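Local coordinates for penicillin-binding protein 2B (Streptococcus pneumoniae, PDB 2WAD) that probably forms peptide cross-links between neighbouring glycan strands of cell-wall peptidoglycan as a transpeptidase of the elongation machinery, and binds penicillin, at residues K53-S58 and R280-I285; T228-I233 and I312-Q317; G353-M358 and P544-G549. All blocks are in the same frame, centred on the assembly; numbering follows the deposited sequence.

Contact 1: K53-S58 and R280-I285. Unlike the reference sequence in segment 53-58: Val54 (reference Ile), Thr56 (reference Ser). Unlike the reference sequence in segment 280-285: Pro281 (reference Ser).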
loop_
_atom_site.group_PDB
_atom_site.type_symbol
_atom_site.label_atom_id
_atom_site.label_comp_id
_atom_site.label_asym_id
_atom_site.label_seq_id
_atom_site.Cartn_x
_atom_site.Cartn_y
_atom_site.Cartn_z
ATOM N N LYS A 53 -5.035 31.149 21.464
ATOM C CA LYS A 53 -4.416 29.841 21.645
ATOM C C LYS A 53 -3.612 29.415 20.421
ATOM O O LYS A 53 -4.033 29.625 19.284
ATOM C CB LYS A 53 -5.443 28.779 22.046
ATOM C CG LYS A 53 -6.195 28.134 20.890
ATOM C CD LYS A 53 -7.156 27.074 21.410
ATOM C CE LYS A 53 -7.664 26.184 20.282
ATOM N NZ LYS A 53 -8.000 24.820 20.784
ATOM N N VAL A 54 -2.440 28.837 20.663
ATOM C CA VAL A 54 -1.604 28.391 19.563
ATOM C C VAL A 54 -1.116 26.953 19.680
ATOM O O VAL A 54 -0.817 26.468 20.774
ATOM C CB VAL A 54 -0.435 29.343 19.300
ATOM C CG1 VAL A 54 -0.858 30.422 18.314
ATOM C CG2 VAL A 54 0.052 29.940 20.598
ATOM N N THR A 55 -1.046 26.296 18.526
ATOM C CA THR A 55 -0.708 24.879 18.412
ATOM C C THR A 55 0.610 24.703 17.656
ATOM O O THR A 55 0.764 25.170 16.525
ATOM C CB THR A 55 -1.848 24.122 17.691
ATOM O OG1 THR A 55 -3.049 24.243 18.463
ATOM C CG2 THR A 55 -1.532 22.655 17.545
ATOM N N THR A 56 1.577 24.055 18.295
ATOM C CA THR A 56 2.785 23.653 17.585
ATOM C C THR A 56 2.900 22.135 17.390
ATOM O O THR A 56 2.333 21.358 18.160
ATOM C CB THR A 56 4.077 24.328 18.127
ATOM O OG1 THR A 56 5.225 23.632 17.627
ATOM C CG2 THR A 56 4.112 24.386 19.654
ATOM N N SER A 57 3.609 21.732 16.338
ATOM C CA SER A 57 3.795 20.328 15.964
ATOM C C SER A 57 4.805 19.594 16.844
ATOM O O SER A 57 5.690 20.205 17.433
ATOM C CB SER A 57 4.293 20.263 14.517
ATOM O OG SER A 57 3.275 20.671 13.620
ATOM N N SER A 58 4.688 18.275 16.919
ATOM C CA SER A 58 5.720 17.466 17.560
ATOM C C SER A 58 6.411 16.521 16.574
ATOM O O SER A 58 6.253 16.654 15.359
ATOM C CB SER A 58 5.133 16.678 18.729
ATOM O OG SER A 58 4.725 17.543 19.774
ATOM N N ARG A 280 0.367 17.428 19.707
ATOM C CA ARG A 280 0.881 18.799 19.690
ATOM C C ARG A 280 0.921 19.504 21.043
ATOM O O ARG A 280 0.004 19.330 21.847
ATOM C CB ARG A 280 0.027 19.626 18.737
ATOM C CG ARG A 280 -0.259 18.925 17.431
ATOM C CD ARG A 280 -0.840 19.918 16.457
ATOM N NE ARG A 280 -1.112 19.311 15.160
ATOM C CZ ARG A 280 -1.334 20.002 14.046
ATOM N NH1 ARG A 280 -1.319 21.333 14.068
ATOM N NH2 ARG A 280 -1.579 19.347 12.916
ATOM N N PRO A 281 1.977 20.302 21.306
ATOM C CA PRO A 281 1.817 21.236 22.424
ATOM C C PRO A 281 0.802 22.338 22.094
ATOM O O PRO A 281 0.741 22.821 20.958
ATOM C CB PRO A 281 3.224 21.824 22.626
ATOM C CG PRO A 281 4.157 20.856 22.002
ATOM C CD PRO A 281 3.382 20.204 20.862
ATOM N N VAL A 282 0.000 22.713 23.088
ATOM C CA VAL A 282 -1.003 23.769 22.952
ATOM C C VAL A 282 -0.838 24.765 24.100
ATOM O O VAL A 282 -0.652 24.384 25.258
ATOM C CB VAL A 282 -2.446 23.210 22.989
ATOM C CG1 VAL A 282 -3.448 24.323 23.250
ATOM C CG2 VAL A 282 -2.807 22.467 21.698
ATOM N N LYS A 283 -0.898 26.051 23.775
ATOM C CA LYS A 283 -0.705 27.106 24.762
ATOM C C LYS A 283 -1.806 28.139 24.605
ATOM O O LYS A 283 -2.438 28.238 23.554
ATOM C CB LYS A 283 0.651 27.785 24.558
ATOM C CG LYS A 283 1.835 26.877 24.825
ATOM C CD LYS A 283 3.151 27.641 24.942
ATOM C CE LYS A 283 4.131 26.883 25.831
ATOM N NZ LYS A 283 4.026 25.402 25.640
ATOM N N GLU A 284 -2.043 28.912 25.657
ATOM C CA GLU A 284 -2.833 30.122 25.494
ATOM C C GLU A 284 -2.008 31.337 25.905
ATOM O O GLU A 284 -1.371 31.343 26.960
ATOM C CB GLU A 284 -4.193 30.022 26.191
ATOM C CG GLU A 284 -5.146 29.112 25.422
ATOM C CD GLU A 284 -6.573 29.079 25.946
ATOM O OE1 GLU A 284 -6.931 29.915 26.805
ATOM O OE2 GLU A 284 -7.337 28.201 25.474
ATOM N N ILE A 285 -1.972 32.331 25.022
ATOM C CA ILE A 285 -1.233 33.556 25.262
ATOM C C ILE A 285 -2.225 34.605 25.773
ATOM O O ILE A 285 -3.254 34.874 25.145
ATOM C CB ILE A 285 -0.473 34.032 24.000
ATOM C CG1 ILE A 285 0.712 33.111 23.701
ATOM C CG2 ILE A 285 0.105 35.430 24.198
ATOM C CD1 ILE A 285 0.340 31.884 22.942
#
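Val54 and Lys283 face each other as a hydrogen-bonded antiparallel pair. Val54 N gives its hydrogen to Lys283 O at 3.0 Å, and Lys283 N returns a bond to Val54 O at 3.0 Å. The ladder runs one rung past the strand: Thr56 N reaches Pro281 O at 3.1 Å with an N-H...O angle of 157°. Pro281 has no amide hydrogen, so Thr56 O gets no bond back from it.

CA-H...O contacts accompany these bonds, among them Lys53 CA to Lys283 O at 3.2 Å.

Among side chains, Lys53 and Glu284 share one face with Thr55 and Val282. Glu284 CG, held anti to the carbonyl carbon (chi1 -74°), lies 3.4 Å from Lys53 CB, and the chain runs on extended from there. The charged ends, Lys53 NZ and Glu284 OE2, stay 5.8 Å apart, too far for a salt bridge. Ser58 OG rests 3.2 Å from Pro281 CD while bonding to Lys279 O. Arg280 NH2 forms a salt bridge with Asp261 OD2.

With short axes at 152°, this is the edge pairing of a three-stranded antiparallel sheet, 51-55, 282-287 and 293-298, in the region assigned to the PBP dimerisation family.

Contact 2: T228-I233 and I312-Q317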
loop_
_atom_site.group_PDB
_atom_site.type_symbol
_atom_site.label_atom_id
_atom_site.label_comp_id
_atom_site.label_asym_id
_atom_site.label_seq_id
_atom_site.Cartn_x
_atom_site.Cartn_y
_atom_site.Cartn_z
ATOM N N THR A 228 16.320 -0.336 2.978
ATOM C CA THR A 228 15.928 -1.682 3.382
ATOM C C THR A 228 14.964 -2.191 2.332
ATOM O O THR A 228 14.502 -1.420 1.486
ATOM C CB THR A 228 15.270 -1.718 4.793
ATOM O OG1 THR A 228 13.915 -1.270 4.711
ATOM C CG2 THR A 228 16.031 -0.842 5.779
ATOM N N SER A 229 14.669 -3.485 2.401
ATOM C CA SER A 229 13.839 -4.157 1.415
ATOM C C SER A 229 12.371 -3.823 1.618
ATOM O O SER A 229 11.558 -4.109 0.746
ATOM C CB SER A 229 14.027 -5.664 1.540
ATOM O OG SER A 229 13.720 -6.089 2.862
ATOM N N LEU A 230 12.056 -3.186 2.743
ATOM C CA LEU A 230 10.718 -2.660 3.038
ATOM C C LEU A 230 10.544 -1.162 2.828
ATOM O O LEU A 230 9.504 -0.613 3.215
ATOM C CB LEU A 230 10.307 -3.003 4.476
ATOM C CG LEU A 230 10.160 -4.500 4.762
ATOM C CD1 LEU A 230 9.891 -4.753 6.219
ATOM C CD2 LEU A 230 9.066 -5.105 3.890
ATOM N N SER A 231 11.523 -0.506 2.202
ATOM C CA SER A 231 11.441 0.940 1.965
ATOM C C SER A 231 10.298 1.362 1.044
ATOM O O SER A 231 9.622 2.346 1.317
ATOM C CB SER A 231 12.782 1.546 1.518
ATOM O OG SER A 231 13.119 1.120 0.208
ATOM N N SER A 232 10.053 0.623 -0.033
ATOM C CA SER A 232 8.967 0.982 -0.952
ATOM C C SER A 232 7.591 1.019 -0.274
ATOM O O SER A 232 6.702 1.765 -0.693
ATOM C CB SER A 232 8.931 -0.003 -2.125
ATOM O OG SER A 232 8.952 -1.355 -1.661
ATOM N N ILE A 233 7.423 0.220 0.776
ATOM C CA ILE A 233 6.145 0.030 1.419
ATOM C C ILE A 233 5.933 1.023 2.562
ATOM O O ILE A 233 4.795 1.278 2.973
ATOM C CB ILE A 233 6.046 -1.423 1.879
ATOM C CG1 ILE A 233 5.792 -2.339 0.663
ATOM C CG2 ILE A 233 4.988 -1.597 2.954
ATOM C CD1 ILE A 233 6.106 -3.801 0.929
ATOM N N ILE A 312 6.143 -8.060 9.233
ATOM C CA ILE A 312 7.212 -8.586 8.384
ATOM C C ILE A 312 8.573 -8.455 9.036
ATOM O O ILE A 312 8.924 -7.396 9.563
ATOM C CB ILE A 312 7.320 -7.855 7.023
ATOM C CG1 ILE A 312 5.987 -7.914 6.255
ATOM C CG2 ILE A 312 8.464 -8.464 6.201
ATOM C CD1 ILE A 312 5.906 -6.927 5.118
ATOM N N ASP A 313 9.334 -9.542 8.988
ATOM C CA ASP A 313 10.709 -9.519 9.433
ATOM C C ASP A 313 11.643 -9.256 8.250
ATOM O O ASP A 313 11.606 -9.963 7.256
ATOM C CB ASP A 313 11.019 -10.862 10.093
ATOM C CG ASP A 313 12.280 -10.818 10.895
ATOM O OD1 ASP A 313 13.359 -10.762 10.268
ATOM O OD2 ASP A 313 12.176 -10.785 12.140
ATOM N N LEU A 314 12.473 -8.227 8.332
ATOM C CA LEU A 314 13.419 -7.943 7.258
ATOM C C LEU A 314 14.201 -9.157 6.739
ATOM O O LEU A 314 14.378 -9.284 5.528
ATOM C CB LEU A 314 14.420 -6.881 7.714
ATOM C CG LEU A 314 14.368 -5.446 7.182
ATOM C CD1 LEU A 314 12.946 -4.953 7.190
ATOM C CD2 LEU A 314 15.262 -4.543 8.017
ATOM N N ALA A 315 14.694 -10.006 7.644
ATOM C CA ALA A 315 15.529 -11.142 7.283
ATOM C C ALA A 315 14.715 -12.115 6.434
ATOM O O ALA A 315 15.179 -12.562 5.381
ATOM C CB ALA A 315 16.110 -11.841 8.539
ATOM N N PHE A 316 13.502 -12.431 6.887
ATOM C CA PHE A 316 12.596 -13.245 6.076
ATOM C C PHE A 316 12.341 -12.609 4.702
ATOM O O PHE A 316 12.513 -13.235 3.647
ATOM C CB PHE A 316 11.290 -13.603 6.804
ATOM C CG PHE A 316 10.462 -14.592 6.057
ATOM C CD1 PHE A 316 10.953 -15.861 5.790
ATOM C CD2 PHE A 316 9.220 -14.242 5.557
ATOM C CE1 PHE A 316 10.209 -16.775 5.051
ATOM C CE2 PHE A 316 8.462 -15.143 4.825
ATOM C CZ PHE A 316 8.954 -16.405 4.568
ATOM N N GLN A 317 11.977 -11.337 4.714
ATOM C CA GLN A 317 11.705 -10.635 3.467
ATOM C C GLN A 317 12.915 -10.644 2.532
ATOM O O GLN A 317 12.749 -10.792 1.325
ATOM C CB GLN A 317 11.176 -9.216 3.731
ATOM C CG GLN A 317 11.030 -8.345 2.471
ATOM C CD GLN A 317 9.648 -8.404 1.829
ATOM O OE1 GLN A 317 8.751 -9.087 2.321
ATOM N NE2 GLN A 317 9.453 -7.641 0.759
HETATM O O HOH W 1 11.874 -5.982 -0.979
#
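Leu230 projects from a turn and packs against the side chains of Ile312 and Leu314 and the aliphatic part of Gln317. Its CB points at segment 312-317, and with CG anti to the carbonyl carbon (chi1 -64°) the branch point lies against Leu314: Leu230 CG is 3.7 Å from Leu314 CD1. The two methyls then divide the work. Leu230 CD1 presses on Leu314 CD1 at 3.2 Å, tighter than usual van der Waals contact, and also meets Ile312 CG2 at 4.0 Å. Leu230 CD2 turns to Ile312 CD1, 3.8 Å off, and to the amide carbon of Gln317, with Leu230 CD2 to Gln317 CD at 3.9 Å.

Beside this leucine, Ser229 OG lies against the aliphatic part of the glutamine, 3.5 Å from Gln317 CG, and hydrogen-bonds to Asp318. Gln317 bends at chi2 (92°), and its NE2 bonds to Met358 O in the neighbouring strand. A water 2.6 Å from Ser229 O donates to that carbonyl and makes a weak link to Gln317 NE2.

Both backbones are braced locally. Thr228 to Ser231 is a type I beta turn, in which Thr228 O accepts from both Ser231 N and Ser231 OG. Asp313 is the N-cap of helix 314-334, its OD1 taking Ala315 N at 3.0 Å through the anti lone pair.

The direct contact between the segments is therefore made by shape and apolar burial, while the polar groups beside it find partners elsewhere, Ser229 OG in Asp318 and Gln317 NE2 in Met358 O.

Contact 3: G353-M358 and P544-G549. Unlike the reference sequence in segment 544-549: His545 (reference Arg).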
loop_
_atom_site.group_PDB
_atom_site.type_symbol
_atom_site.label_atom_id
_atom_site.label_comp_id
_atom_site.label_asym_id
_atom_site.label_seq_id
_atom_site.Cartn_x
_atom_site.Cartn_y
_atom_site.Cartn_z
ATOM N N GLY A 353 -4.068 -13.133 9.489
ATOM C CA GLY A 353 -4.000 -12.136 8.429
ATOM C C GLY A 353 -2.664 -11.411 8.422
ATOM O O GLY A 353 -2.407 -10.615 7.516
ATOM N N ALA A 354 -1.794 -11.720 9.381
ATOM C CA ALA A 354 -0.478 -11.088 9.411
ATOM C C ALA A 354 0.286 -11.313 8.113
ATOM O O ALA A 354 0.291 -12.432 7.605
ATOM C CB ALA A 354 0.343 -11.608 10.587
ATOM N N VAL A 355 0.934 -10.273 7.593
ATOM C CA VAL A 355 1.692 -10.395 6.348
ATOM C C VAL A 355 3.115 -10.841 6.666
ATOM O O VAL A 355 3.828 -10.150 7.386
ATOM C CB VAL A 355 1.694 -9.097 5.502
ATOM C CG1 VAL A 355 2.757 -9.176 4.387
ATOM C CG2 VAL A 355 0.314 -8.879 4.853
ATOM N N LEU A 356 3.506 -12.020 6.185
ATOM C CA LEU A 356 4.853 -12.546 6.457
ATOM C C LEU A 356 5.875 -11.971 5.481
ATOM O O LEU A 356 6.993 -11.655 5.876
ATOM C CB LEU A 356 4.862 -14.078 6.402
ATOM C CG LEU A 356 3.836 -14.680 7.372
ATOM C CD1 LEU A 356 3.723 -16.185 7.145
ATOM C CD2 LEU A 356 4.153 -14.281 8.846
ATOM N N SER A 357 5.481 -11.813 4.219
ATOM C CA SER A 357 6.263 -11.056 3.248
ATOM C C SER A 357 5.443 -10.835 1.993
ATOM O O SER A 357 4.544 -11.617 1.691
ATOM C CB SER A 357 7.559 -11.780 2.857
ATOM O OG SER A 357 7.214 -12.918 2.103
ATOM N N MET A 358 5.786 -9.763 1.287
ATOM C CA MET A 358 5.212 -9.364 0.023
ATOM C C MET A 358 6.404 -9.013 -0.864
ATOM O O MET A 358 6.973 -7.942 -0.703
ATOM C CB MET A 358 4.447 -8.032 0.162
ATOM C CG MET A 358 3.769 -7.770 1.466
ATOM S SD MET A 358 3.149 -6.098 1.761
ATOM C CE MET A 358 2.660 -5.482 0.126
ATOM N N PRO A 544 -5.623 -9.024 5.333
ATOM C CA PRO A 544 -4.180 -9.049 5.521
ATOM C C PRO A 544 -3.743 -7.738 6.155
ATOM O O PRO A 544 -4.308 -6.689 5.864
ATOM C CB PRO A 544 -3.612 -9.190 4.098
ATOM C CG PRO A 544 -4.756 -9.121 3.161
ATOM C CD PRO A 544 -6.008 -8.775 3.937
ATOM N N HIS A 545 -2.804 -7.806 7.092
ATOM C CA HIS A 545 -2.394 -6.591 7.770
ATOM C C HIS A 545 -0.875 -6.639 7.895
ATOM O O HIS A 545 -0.315 -7.675 8.272
ATOM C CB HIS A 545 -3.137 -6.342 9.105
ATOM C CG HIS A 545 -2.953 -7.403 10.149
ATOM N ND1 HIS A 545 -2.001 -7.310 11.141
ATOM C CD2 HIS A 545 -3.638 -8.545 10.392
ATOM C CE1 HIS A 545 -2.089 -8.366 11.931
ATOM N NE2 HIS A 545 -3.072 -9.134 11.493
ATOM N N ILE A 546 -0.238 -5.539 7.501
ATOM C CA ILE A 546 1.209 -5.417 7.509
ATOM C C ILE A 546 1.687 -4.907 8.874
ATOM O O ILE A 546 2.817 -5.176 9.303
ATOM C CB ILE A 546 1.649 -4.432 6.408
ATOM C CG1 ILE A 546 1.254 -4.937 5.027
ATOM C CG2 ILE A 546 3.157 -4.209 6.459
ATOM C CD1 ILE A 546 1.116 -3.855 3.958
ATOM N N VAL A 547 0.828 -4.142 9.552
ATOM C CA VAL A 547 1.136 -3.643 10.886
ATOM C C VAL A 547 0.697 -4.633 11.957
ATOM O O VAL A 547 -0.404 -5.167 11.874
ATOM C CB VAL A 547 0.518 -2.262 11.134
ATOM C CG1 VAL A 547 0.714 -1.876 12.592
ATOM C CG2 VAL A 547 1.158 -1.208 10.203
ATOM N N GLU A 548 1.563 -4.880 12.942
ATOM C CA GLU A 548 1.305 -5.873 13.985
ATOM C C GLU A 548 0.750 -5.227 15.241
ATOM O O GLU A 548 -0.108 -5.810 15.912
ATOM C CB GLU A 548 2.561 -6.696 14.337
ATOM C CG GLU A 548 2.407 -7.702 15.502
ATOM C CD GLU A 548 2.595 -7.065 16.881
ATOM O OE1 GLU A 548 1.986 -7.536 17.865
ATOM O OE2 GLU A 548 3.345 -6.080 17.015
ATOM N N GLY A 549 1.240 -4.036 15.570
ATOM C CA GLY A 549 0.745 -3.335 16.759
ATOM C C GLY A 549 1.155 -1.874 16.816
ATOM O O GLY A 549 2.033 -1.441 16.083
#
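Pro544 starts the pairing with segment 353-358: its CA makes a CA-H...O contact with Gly353 O at 3.1 Å, and its CB lies 4.0 Å from Val355 CG2. Gly353 has phi/psi of 90/-3°, a positive-phi conformation that suits glycine.

His545 follows with two backbone bonds. Its N donates to Gly353 O at 2.9 Å, and its O accepts from Val355 N at 3.0 Å. The imidazole, with CG set between N and carbonyl carbon (chi1 61°), swings back over the opposite chain, so that Ala354 CA sits over one ring face, 4.0 Å from the centroid, in a CH-pi contact. His545 ND1 donates to Val547 O at 2.8 Å almost in the ring plane, a bond that fixes the ring's rotation.

Ile546 supplies the apolar part. Its CD1 touches Met358 SD at 3.7 Å, the two side chains crossing at about a right angle, and its CG1 faces Val355 CG2. Its backbone N bonds to Asp494. From Val547 onward the chain joins another sheet, where Glu548 and Gly549 form a classic beta bulge opposite Lys309.

Ala354 and His545 thus form a single bridge where the antiparallel sheet of the transpeptidase domain, containing 342-348 and 355-363, meets the approach to strand 547-553 of a mixed sheet that also takes in strands 63-64 and 307-310.

Overall arrangement
From the N terminus, the chain leaves strand 51-55 and returns at 280-285, where contact 1 closes a loop of more than two hundred residues. Inside that loop segment 228-233 opens contact 2, which closes only at 312-317, so the two loops cross although their centres lie 37 Å apart. Contact 2 thereby brings segment 228-233, in the range of the dimerisation family, against the start of helix 314-334. Contact 3 opens later, at 353-358, and closes at 544-549, in series with both and wholly within the transpeptidase domain. Contacts 2 and 3 adjoin, with centres 12 Å apart and Phe316 packing on Leu356; contact 1 stands remote, about 18 Å from contact 3 at the nearest atoms.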